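Local coordinates for (R)-2-hydroxyglutaryl-CoA dehydratase activating ATPase (Acidaminococcus fermentans, PDB 1HUX), which hydrolyses ATP slowly to drive electron transfer from its dimer-shared [4Fe-4S] cluster, thereby activating the dehydratase of the hydroxyglutarate pathway of glutamate fermentation, at residues A[148-153]-A[220-225]; A[142-147]-A[182-187]. All coordinates share one frame; numbering follows the deposited sequence.

Contact 1 (A[148-153]-A[220-225]). With ADP (adenosine-5'-diphosphate), chain D.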
ATOM      1  N   ASP A 148      -6.757  16.939  13.774  1.00 22.79           N
ATOM      2  CA  ASP A 148      -7.215  16.678  15.139  1.00 22.79           C
ATOM      3  C   ASP A 148      -6.484  15.470  15.715  1.00 22.79           C
ATOM      4  O   ASP A 148      -6.319  15.349  16.939  1.00 22.79           O
ATOM      5  CB  ASP A 148      -8.720  16.424  15.132  1.00 49.19           C
ATOM      6  CG  ASP A 148      -9.529  17.704  15.044  1.00 49.19           C
ATOM      7  OD1 ASP A 148     -10.643  17.646  14.486  1.00 49.19           O
ATOM      8  OD2 ASP A 148      -9.059  18.757  15.546  1.00 49.19           O
ATOM      9  N   LEU A 149      -6.056  14.586  14.809  1.00 16.34           N
ATOM     10  CA  LEU A 149      -5.318  13.382  15.156  1.00 16.34           C
ATOM     11  C   LEU A 149      -4.284  13.668  16.246  1.00 16.34           C
ATOM     12  O   LEU A 149      -4.280  13.030  17.299  1.00 16.34           O
ATOM     13  CB  LEU A 149      -4.630  12.819  13.913  1.00 12.41           C
ATOM     14  CG  LEU A 149      -5.422  11.812  13.059  1.00 12.41           C
ATOM     15  CD1 LEU A 149      -6.830  12.322  12.790  1.00 12.41           C
ATOM     16  CD2 LEU A 149      -4.685  11.560  11.744  1.00 12.41           C
ATOM     17  N   ALA A 150      -3.420  14.646  16.020  1.00 19.97           N
ATOM     18  CA  ALA A 150      -2.421  14.943  17.026  1.00 19.97           C
ATOM     19  C   ALA A 150      -3.047  15.122  18.405  1.00 19.97           C
ATOM     20  O   ALA A 150      -2.659  14.446  19.366  1.00 19.97           O
ATOM     21  CB  ALA A 150      -1.633  16.186  16.639  1.00 22.91           C
ATOM     22  N   GLU A 151      -4.023  16.022  18.493  1.00 37.55           N
ATOM     23  CA  GLU A 151      -4.699  16.315  19.759  1.00 37.55           C
ATOM     24  C   GLU A 151      -5.373  15.113  20.395  1.00 37.55           C
ATOM     25  O   GLU A 151      -5.355  14.960  21.618  1.00 37.55           O
ATOM     26  CB  GLU A 151      -5.745  17.403  19.556  1.00108.23           C
ATOM     27  CG  GLU A 151      -5.167  18.733  19.162  1.00108.23           C
ATOM     28  CD  GLU A 151      -6.238  19.775  18.956  1.00108.23           C
ATOM     29  OE1 GLU A 151      -6.990  20.048  19.920  1.00108.23           O
ATOM     30  OE2 GLU A 151      -6.326  20.314  17.831  1.00108.23           O
ATOM     31  N   LEU A 152      -5.979  14.268  19.570  1.00 34.06           N
ATOM     32  CA  LEU A 152      -6.669  13.096  20.081  1.00 34.06           C
ATOM     33  C   LEU A 152      -5.705  12.049  20.622  1.00 34.06           C
ATOM     34  O   LEU A 152      -5.775  11.677  21.805  1.00 34.06           O
ATOM     35  CB  LEU A 152      -7.554  12.492  18.988  1.00 37.37           C
ATOM     36  CG  LEU A 152      -8.763  13.373  18.657  1.00 37.37           C
ATOM     37  CD1 LEU A 152      -9.545  12.771  17.503  1.00 37.37           C
ATOM     38  CD2 LEU A 152      -9.648  13.519  19.896  1.00 37.37           C
ATOM     39  N   GLY A 153      -4.805  11.582  19.756  1.00 27.08           N
ATOM     40  CA  GLY A 153      -3.831  10.579  20.152  1.00 27.08           C
ATOM     41  C   GLY A 153      -3.090  10.902  21.441  1.00 27.08           C
ATOM     42  O   GLY A 153      -2.612   9.999  22.128  1.00 27.08           O
ATOM     43  N   GLN A 220       3.355  19.293  11.642  1.00 38.45           N
ATOM     44  CA  GLN A 220       2.486  19.852  12.674  1.00 38.45           C
ATOM     45  C   GLN A 220       2.001  18.796  13.654  1.00 38.45           C
ATOM     46  O   GLN A 220       1.954  19.034  14.867  1.00 38.45           O
ATOM     47  CB  GLN A 220       1.294  20.529  12.017  1.00 69.33           C
ATOM     48  CG  GLN A 220       1.677  21.729  11.190  1.00 69.33           C
ATOM     49  CD  GLN A 220       0.605  22.093  10.205  1.00 69.33           C
ATOM     50  OE1 GLN A 220      -0.553  22.267  10.574  1.00 69.33           O
ATOM     51  NE2 GLN A 220       0.980  22.211   8.940  1.00 69.33           N
ATOM     52  N   ASN A 221       1.644  17.631  13.114  1.00 14.57           N
ATOM     53  CA  ASN A 221       1.151  16.509  13.908  1.00 14.57           C
ATOM     54  C   ASN A 221       2.183  16.107  14.961  1.00 14.57           C
ATOM     55  O   ASN A 221       3.036  15.265  14.705  1.00 14.57           O
ATOM     56  CB  ASN A 221       0.853  15.321  12.989  1.00 18.94           C
ATOM     57  CG  ASN A 221       0.047  14.229  13.685  1.00 18.94           C
ATOM     58  OD1 ASN A 221       0.266  13.928  14.861  1.00 18.94           O
ATOM     59  ND2 ASN A 221      -0.879  13.614  12.951  1.00 18.94           N
ATOM     60  N   TYR A 222       2.110  16.711  16.143  1.00 23.68           N
ATOM     61  CA  TYR A 222       3.059  16.390  17.197  1.00 23.68           C
ATOM     62  C   TYR A 222       2.853  14.967  17.699  1.00 23.68           C
ATOM     63  O   TYR A 222       3.664  14.439  18.459  1.00 23.68           O
ATOM     64  CB  TYR A 222       2.949  17.394  18.346  1.00 33.40           C
ATOM     65  CG  TYR A 222       1.579  17.522  18.955  1.00 33.40           C
ATOM     66  CD1 TYR A 222       1.082  16.546  19.812  1.00 33.40           C
ATOM     67  CD2 TYR A 222       0.770  18.627  18.673  1.00 33.40           C
ATOM     68  CE1 TYR A 222      -0.196  16.660  20.379  1.00 33.40           C
ATOM     69  CE2 TYR A 222      -0.512  18.753  19.237  1.00 33.40           C
ATOM     70  CZ  TYR A 222      -0.985  17.760  20.090  1.00 33.40           C
ATOM     71  OH  TYR A 222      -2.243  17.840  20.649  1.00 33.40           O
ATOM     72  N   GLY A 223       1.755  14.348  17.287  1.00 20.85           N
ATOM     73  CA  GLY A 223       1.523  12.978  17.684  1.00 20.85           C
ATOM     74  C   GLY A 223       2.589  12.205  16.941  1.00 20.85           C
ATOM     75  O   GLY A 223       3.375  11.471  17.526  1.00 20.85           O
ATOM     76  N   VAL A 224       2.622  12.407  15.634  1.00 12.61           N
ATOM     77  CA  VAL A 224       3.589  11.755  14.781  1.00 12.61           C
ATOM     78  C   VAL A 224       5.023  12.080  15.201  1.00 12.61           C
ATOM     79  O   VAL A 224       5.835  11.187  15.431  1.00 12.61           O
ATOM     80  CB  VAL A 224       3.415  12.195  13.325  1.00 10.23           C
ATOM     81  CG1 VAL A 224       4.539  11.622  12.474  1.00 10.23           C
ATOM     82  CG2 VAL A 224       2.040  11.760  12.810  1.00 10.23           C
ATOM     83  N   ARG A 225       5.338  13.361  15.314  1.00 19.02           N
ATOM     84  CA  ARG A 225       6.699  13.756  15.673  1.00 19.02           C
ATOM     85  C   ARG A 225       7.160  13.114  16.985  1.00 19.02           C
ATOM     86  O   ARG A 225       8.311  12.678  17.101  1.00 19.02           O
ATOM     87  CB  ARG A 225       6.794  15.291  15.755  1.00 34.57           C
ATOM     88  CG  ARG A 225       8.208  15.863  15.743  1.00 34.57           C
ATOM     89  CD  ARG A 225       8.486  16.563  17.047  1.00 34.57           C
ATOM     90  NE  ARG A 225       7.461  17.561  17.322  1.00 34.57           N
ATOM     91  CZ  ARG A 225       7.212  18.071  18.524  1.00 34.57           C
ATOM     92  NH1 ARG A 225       7.918  17.682  19.581  1.00 34.57           N
ATOM     93  NH2 ARG A 225       6.243  18.961  18.671  1.00 34.57           N
TER
HETATM   94  PB  ADP D 506       3.262  18.447  -0.728  1.00 47.40           P
HETATM   95  O1B ADP D 506       4.502  17.679  -0.367  1.00 52.98           O
HETATM   96  O2B ADP D 506       3.502  19.946  -1.087  1.00 51.19           O
HETATM   97  O3B ADP D 506       2.370  17.740  -1.733  1.00 40.91           O
HETATM   98  PA  ADP D 506       2.710  19.224   1.927  1.00 30.62           P
HETATM   99  O1A ADP D 506       2.208  20.643   1.919  1.00 43.37           O
HETATM  100  O2A ADP D 506       4.068  18.973   2.411  1.00 13.33           O
HETATM  101  O3A ADP D 506       2.448  18.579   0.492  1.00 17.84           O
HETATM  102  O5' ADP D 506       1.659  18.340   2.670  1.00 42.87           O
HETATM  103  C5' ADP D 506       1.487  18.512   3.975  1.00 44.56           C
HETATM  104  C4' ADP D 506       0.757  17.399   4.628  1.00 50.86           C
HETATM  105  O4' ADP D 506       0.456  17.780   6.004  1.00 56.51           O
HETATM  106  C3' ADP D 506      -0.647  16.873   4.008  1.00 26.09           C
HETATM  107  O3' ADP D 506      -0.810  15.445   4.196  1.00 39.80           O
HETATM  108  C2' ADP D 506      -1.588  17.755   4.804  1.00 31.00           C
HETATM  109  O2' ADP D 506      -2.969  17.299   4.984  1.00 45.67           O
HETATM  110  C1' ADP D 506      -0.882  17.798   6.153  1.00 32.96           C
HETATM  111  N9  ADP D 506      -1.365  18.803   7.128  1.00 40.19           N
HETATM  112  C8  ADP D 506      -1.601  20.087   6.852  1.00 25.16           C
HETATM  113  N7  ADP D 506      -2.000  20.739   7.861  1.00 23.78           N
HETATM  114  C5  ADP D 506      -2.039  19.807   8.891  1.00 28.86           C
HETATM  115  C6  ADP D 506      -2.375  19.866  10.286  1.00 29.58           C
HETATM  116  N6  ADP D 506      -2.790  21.012  10.897  1.00 20.76           N
HETATM  117  N1  ADP D 506      -2.276  18.718  11.018  1.00 26.59           N
HETATM  118  C2  ADP D 506      -1.877  17.586  10.418  1.00 34.60           C
HETATM  119  N3  ADP D 506      -1.535  17.435   9.122  1.00 20.60           N
HETATM  120  C4  ADP D 506      -1.640  18.590   8.416  1.00 36.76           C

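Contact 2 (A[142-147]-A[182-187]). With ADP (adenosine-5'-diphosphate), chain D.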
ATOM      1  N   LEU A 142     -11.735   6.622  10.790  1.00 23.97           N
ATOM      2  CA  LEU A 142     -11.992   6.993  12.175  1.00 23.97           C
ATOM      3  C   LEU A 142     -13.032   8.095  12.233  1.00 23.97           C
ATOM      4  O   LEU A 142     -13.594   8.382  13.302  1.00 23.97           O
ATOM      5  CB  LEU A 142     -10.713   7.500  12.837  1.00 41.74           C
ATOM      6  CG  LEU A 142      -9.589   6.481  13.005  1.00 41.74           C
ATOM      7  CD1 LEU A 142      -8.346   7.176  13.529  1.00 41.74           C
ATOM      8  CD2 LEU A 142     -10.030   5.377  13.967  1.00 41.74           C
ATOM      9  N   GLU A 143     -13.296   8.703  11.079  1.00 27.55           N
ATOM     10  CA  GLU A 143     -14.231   9.810  11.001  1.00 27.55           C
ATOM     11  C   GLU A 143     -13.748  10.965  11.876  1.00 27.55           C
ATOM     12  O   GLU A 143     -14.452  11.411  12.773  1.00 27.55           O
ATOM     13  CB  GLU A 143     -15.627   9.368  11.440  1.00 84.82           C
ATOM     14  CG  GLU A 143     -16.236   8.300  10.540  1.00 84.82           C
ATOM     15  CD  GLU A 143     -17.742   8.179  10.719  1.00 84.82           C
ATOM     16  OE1 GLU A 143     -18.466   9.121  10.322  1.00 84.82           O
ATOM     17  OE2 GLU A 143     -18.201   7.152  11.262  1.00 84.82           O
ATOM     18  N   VAL A 144     -12.535  11.446  11.605  1.00 21.56           N
ATOM     19  CA  VAL A 144     -11.938  12.550  12.358  1.00 21.56           C
ATOM     20  C   VAL A 144     -11.176  13.470  11.388  1.00 21.56           C
ATOM     21  O   VAL A 144     -10.948  13.112  10.228  1.00 21.56           O
ATOM     22  CB  VAL A 144     -10.940  12.020  13.414  1.00 47.45           C
ATOM     23  CG1 VAL A 144     -10.521  13.135  14.352  1.00 47.45           C
ATOM     24  CG2 VAL A 144     -11.568  10.868  14.177  1.00 47.45           C
ATOM     25  N   LYS A 145     -10.800  14.657  11.858  1.00 21.74           N
ATOM     26  CA  LYS A 145     -10.070  15.599  11.021  1.00 21.74           C
ATOM     27  C   LYS A 145      -8.571  15.414  11.173  1.00 21.74           C
ATOM     28  O   LYS A 145      -8.040  15.466  12.286  1.00 21.74           O
ATOM     29  CB  LYS A 145     -10.440  17.041  11.381  1.00 50.98           C
ATOM     30  CG  LYS A 145     -11.844  17.439  10.976  1.00 50.98           C
ATOM     31  CD  LYS A 145     -12.068  18.948  11.108  1.00 50.98           C
ATOM     32  CE  LYS A 145     -12.009  19.424  12.560  1.00 50.98           C
ATOM     33  NZ  LYS A 145     -12.315  20.886  12.735  1.00 50.98           N
ATOM     34  N   VAL A 146      -7.900  15.212  10.043  1.00 25.85           N
ATOM     35  CA  VAL A 146      -6.458  15.020  10.016  1.00 25.85           C
ATOM     36  C   VAL A 146      -5.712  15.974  10.942  1.00 25.85           C
ATOM     37  O   VAL A 146      -4.655  15.625  11.473  1.00 25.85           O
ATOM     38  CB  VAL A 146      -5.921  15.184   8.593  1.00 15.42           C
ATOM     39  CG1 VAL A 146      -4.406  15.053   8.578  1.00 15.42           C
ATOM     40  CG2 VAL A 146      -6.544  14.144   7.696  1.00 15.42           C
ATOM     41  N   SER A 147      -6.252  17.172  11.145  1.00 10.62           N
ATOM     42  CA  SER A 147      -5.602  18.147  12.019  1.00 10.62           C
ATOM     43  C   SER A 147      -6.021  18.001  13.484  1.00 10.62           C
ATOM     44  O   SER A 147      -5.675  18.825  14.339  1.00 10.62           O
ATOM     45  CB  SER A 147      -5.891  19.561  11.520  1.00 34.43           C
ATOM     46  OG  SER A 147      -7.192  19.622  10.970  1.00 34.43           O
ATOM     47  N   THR A 182     -12.267  -1.012  20.544  1.00 21.52           N
ATOM     48  CA  THR A 182     -11.093  -0.259  20.967  1.00 21.52           C
ATOM     49  C   THR A 182     -11.315   1.244  20.758  1.00 21.52           C
ATOM     50  O   THR A 182     -11.814   1.667  19.707  1.00 21.52           O
ATOM     51  CB  THR A 182      -9.839  -0.673  20.163  1.00 16.41           C
ATOM     52  OG1 THR A 182      -9.782  -2.101  20.042  1.00 16.41           O
ATOM     53  CG2 THR A 182      -8.582  -0.182  20.869  1.00 16.41           C
ATOM     54  N   ASP A 183     -10.933   2.046  21.750  1.00 24.63           N
ATOM     55  CA  ASP A 183     -11.081   3.501  21.671  1.00 24.63           C
ATOM     56  C   ASP A 183     -10.292   4.123  20.502  1.00 24.63           C
ATOM     57  O   ASP A 183      -9.191   3.663  20.178  1.00 24.63           O
ATOM     58  CB  ASP A 183     -10.608   4.131  22.977  1.00 77.90           C
ATOM     59  CG  ASP A 183     -10.992   5.592  23.092  1.00 77.90           C
ATOM     60  OD1 ASP A 183     -10.905   6.321  22.080  1.00 77.90           O
ATOM     61  OD2 ASP A 183     -11.372   6.013  24.206  1.00 77.90           O
ATOM     62  N   LYS A 184     -10.852   5.165  19.877  1.00 11.61           N
ATOM     63  CA  LYS A 184     -10.201   5.851  18.749  1.00 11.61           C
ATOM     64  C   LYS A 184      -8.897   6.494  19.203  1.00 11.61           C
ATOM     65  O   LYS A 184      -7.881   6.424  18.514  1.00 11.61           O
ATOM     66  CB  LYS A 184     -11.107   6.944  18.187  1.00 33.61           C
ATOM     67  CG  LYS A 184     -12.326   6.463  17.435  1.00 33.61           C
ATOM     68  CD  LYS A 184     -13.105   7.659  16.924  1.00 33.61           C
ATOM     69  CE  LYS A 184     -14.286   7.248  16.077  1.00 33.61           C
ATOM     70  NZ  LYS A 184     -15.066   8.458  15.697  1.00 33.61           N
ATOM     71  N   ILE A 185      -8.941   7.142  20.361  1.00 12.08           N
ATOM     72  CA  ILE A 185      -7.764   7.791  20.930  1.00 12.08           C
ATOM     73  C   ILE A 185      -6.566   6.826  20.867  1.00 12.08           C
ATOM     74  O   ILE A 185      -5.449   7.201  20.490  1.00 12.08           O
ATOM     75  CB  ILE A 185      -8.028   8.164  22.406  1.00 34.83           C
ATOM     76  CG1 ILE A 185      -9.372   8.881  22.528  1.00 34.83           C
ATOM     77  CG2 ILE A 185      -6.923   9.039  22.929  1.00 34.83           C
ATOM     78  CD1 ILE A 185      -9.510  10.083  21.633  1.00 34.83           C
ATOM     79  N   ASP A 186      -6.814   5.570  21.223  1.00 17.64           N
ATOM     80  CA  ASP A 186      -5.766   4.560  21.236  1.00 17.64           C
ATOM     81  C   ASP A 186      -5.392   4.082  19.846  1.00 17.64           C
ATOM     82  O   ASP A 186      -4.222   3.825  19.574  1.00 17.64           O
ATOM     83  CB  ASP A 186      -6.189   3.383  22.113  1.00 34.73           C
ATOM     84  CG  ASP A 186      -6.458   3.798  23.565  1.00 34.73           C
ATOM     85  OD1 ASP A 186      -5.642   4.556  24.131  1.00 34.73           O
ATOM     86  OD2 ASP A 186      -7.482   3.360  24.148  1.00 34.73           O
ATOM     87  N   ILE A 187      -6.378   3.951  18.971  1.00 11.17           N
ATOM     88  CA  ILE A 187      -6.110   3.524  17.603  1.00 11.17           C
ATOM     89  C   ILE A 187      -5.260   4.576  16.901  1.00 11.17           C
ATOM     90  O   ILE A 187      -4.407   4.257  16.071  1.00 11.17           O
ATOM     91  CB  ILE A 187      -7.411   3.356  16.784  1.00 10.23           C
ATOM     92  CG1 ILE A 187      -8.238   2.193  17.349  1.00 10.23           C
ATOM     93  CG2 ILE A 187      -7.076   3.122  15.312  1.00 10.23           C
ATOM     94  CD1 ILE A 187      -9.341   1.643  16.395  1.00 10.23           C
TER
HETATM   95  PB  ADP D 506       3.262  18.447  -0.728  1.00 47.40           P
HETATM   96  O1B ADP D 506       4.502  17.679  -0.367  1.00 52.98           O
HETATM   97  O2B ADP D 506       3.502  19.946  -1.087  1.00 51.19           O
HETATM   98  O3B ADP D 506       2.370  17.740  -1.733  1.00 40.91           O
HETATM   99  PA  ADP D 506       2.710  19.224   1.927  1.00 30.62           P
HETATM  100  O1A ADP D 506       2.208  20.643   1.919  1.00 43.37           O
HETATM  101  O2A ADP D 506       4.068  18.973   2.411  1.00 13.33           O
HETATM  102  O3A ADP D 506       2.448  18.579   0.492  1.00 17.84           O
HETATM  103  O5' ADP D 506       1.659  18.340   2.670  1.00 42.87           O
HETATM  104  C5' ADP D 506       1.487  18.512   3.975  1.00 44.56           C
HETATM  105  C4' ADP D 506       0.757  17.399   4.628  1.00 50.86           C
HETATM  106  O4' ADP D 506       0.456  17.780   6.004  1.00 56.51           O
HETATM  107  C3' ADP D 506      -0.647  16.873   4.008  1.00 26.09           C
HETATM  108  O3' ADP D 506      -0.810  15.445   4.196  1.00 39.80           O
HETATM  109  C2' ADP D 506      -1.588  17.755   4.804  1.00 31.00           C
HETATM  110  O2' ADP D 506      -2.969  17.299   4.984  1.00 45.67           O
HETATM  111  C1' ADP D 506      -0.882  17.798   6.153  1.00 32.96           C
HETATM  112  N9  ADP D 506      -1.365  18.803   7.128  1.00 40.19           N
HETATM  113  C8  ADP D 506      -1.601  20.087   6.852  1.00 25.16           C
HETATM  114  N7  ADP D 506      -2.000  20.739   7.861  1.00 23.78           N
HETATM  115  C5  ADP D 506      -2.039  19.807   8.891  1.00 28.86           C
HETATM  116  C6  ADP D 506      -2.375  19.866  10.286  1.00 29.58           C
HETATM  117  N6  ADP D 506      -2.790  21.012  10.897  1.00 20.76           N
HETATM  118  N1  ADP D 506      -2.276  18.718  11.018  1.00 26.59           N
HETATM  119  C2  ADP D 506      -1.877  17.586  10.418  1.00 34.60           C
HETATM  120  N3  ADP D 506      -1.535  17.435   9.122  1.00 20.60           N
HETATM  121  C4  ADP D 506      -1.640  18.590   8.416  1.00 36.76           C

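Contact 1 (A[148-153]-A[220-225])
Beside the adenine end of the nucleotide pocket in this actin-fold ATPase, A150 of the short helix 149-153 packs against N221 and Y222, where the chain leaves the pocket and enters helix 222-232. N221 is the N-cap of that helix. Its CG lies anti to the backbone N (chi1 -167°), which carries OD1 back over the first turn; there it accepts a good bond from V224 N at 2.9 Å and a weak one from G223 N. The V224 donor stands above the carbonyl plane, 55° out of it. The same OD1 also lies 3.4 Å from A150 CB, while ND2 is turned to L149 CB, so OD1 faces A150 and ND2 faces L149, both in the neighbouring helix. L135 and H192, from helices 132-142 and 184-204, also touch the N221 side chain. A leucine in its place would probably leave the amides of G223 and V224 without their side-chain acceptor and weaken the start of the helix, besides disturbing the fit against A150. The backbones come close here, A150 CA and G223 CA lying 4.5 Å apart. One residue before the cap, Q220 reaches the nucleotide, with OE1 2.6 Å from N6 of the ADP adenine; the ATP-binding role of Q220 is established experimentally, and its NE2 bonds weakly to Q243. On the outer side the Y222 ring presents one face to A150, a CH-pi contact, A150 CB sitting 3.8 Å from the ring centroid and only 9° off the normal, nearly over the middle of that face.

Contact 2 (A[142-147]-A[182-187])
L142 and K184 mark the closest backbone approach, their CA atoms 6.9 Å apart, where the end of helix 132-142 meets the beginning of helix 184-204. E143 leaves the first helix with positive phi (61°) in a Schellman motif, and the chain continues without regular structure toward the nucleotide. The second helix starts after D183, its N-cap, whose OD1 accepts from I185 N at 2.7 Å from above the carboxylate plane. Across the contact K184 extends from its first turn, all torsions beyond CG close to 180°, and NZ donates to L142 O at 2.8 Å, meeting the carbonyl almost head-on with a C=O...N angle of 168°. Deeper in, L142 CD2 meets I187 CG2 at 4.0 Å, the two branched side chains crossing at a slant, and V174 of helix 167-179 touches both. V144 CG2 only brushes the aliphatic part of K184, near CD. Farther along the segment, V146 and S147 line the adenine: V146 CG1 comes within 3.8 Å of N3 and S147 CB within 3.5 Å of N6 of ADP. The interface thus pairs an apolar contact between L142 and I187 with a lysine-to-carbonyl hydrogen bond on the more exposed side: the lysine ammonium meets a carbonyl at the C-terminal end of a helix, where the helix dipole would be expected to strengthen its hold.

Overall arrangement
From the N terminus, the chain runs down helix 132-142 into segment 142-147, passes the adenine of ADP and enters helix 149-153. It then follows helix 167-179 to segment 182-187, where contact 2 closes its loop, and continues along helix 184-204 and strand 212-215 to segment 220-225, where contact 1 closes a longer one. The segments alternate, so the two closures cross rather than nest. Their centres lie about 10 Å apart and they meet directly: L152 packs on V144 and I185, and L149 also touches V144. Together they join helices 132-142, 149-153, 184-204 and 222-232 beside the adenine, which both contacts reach.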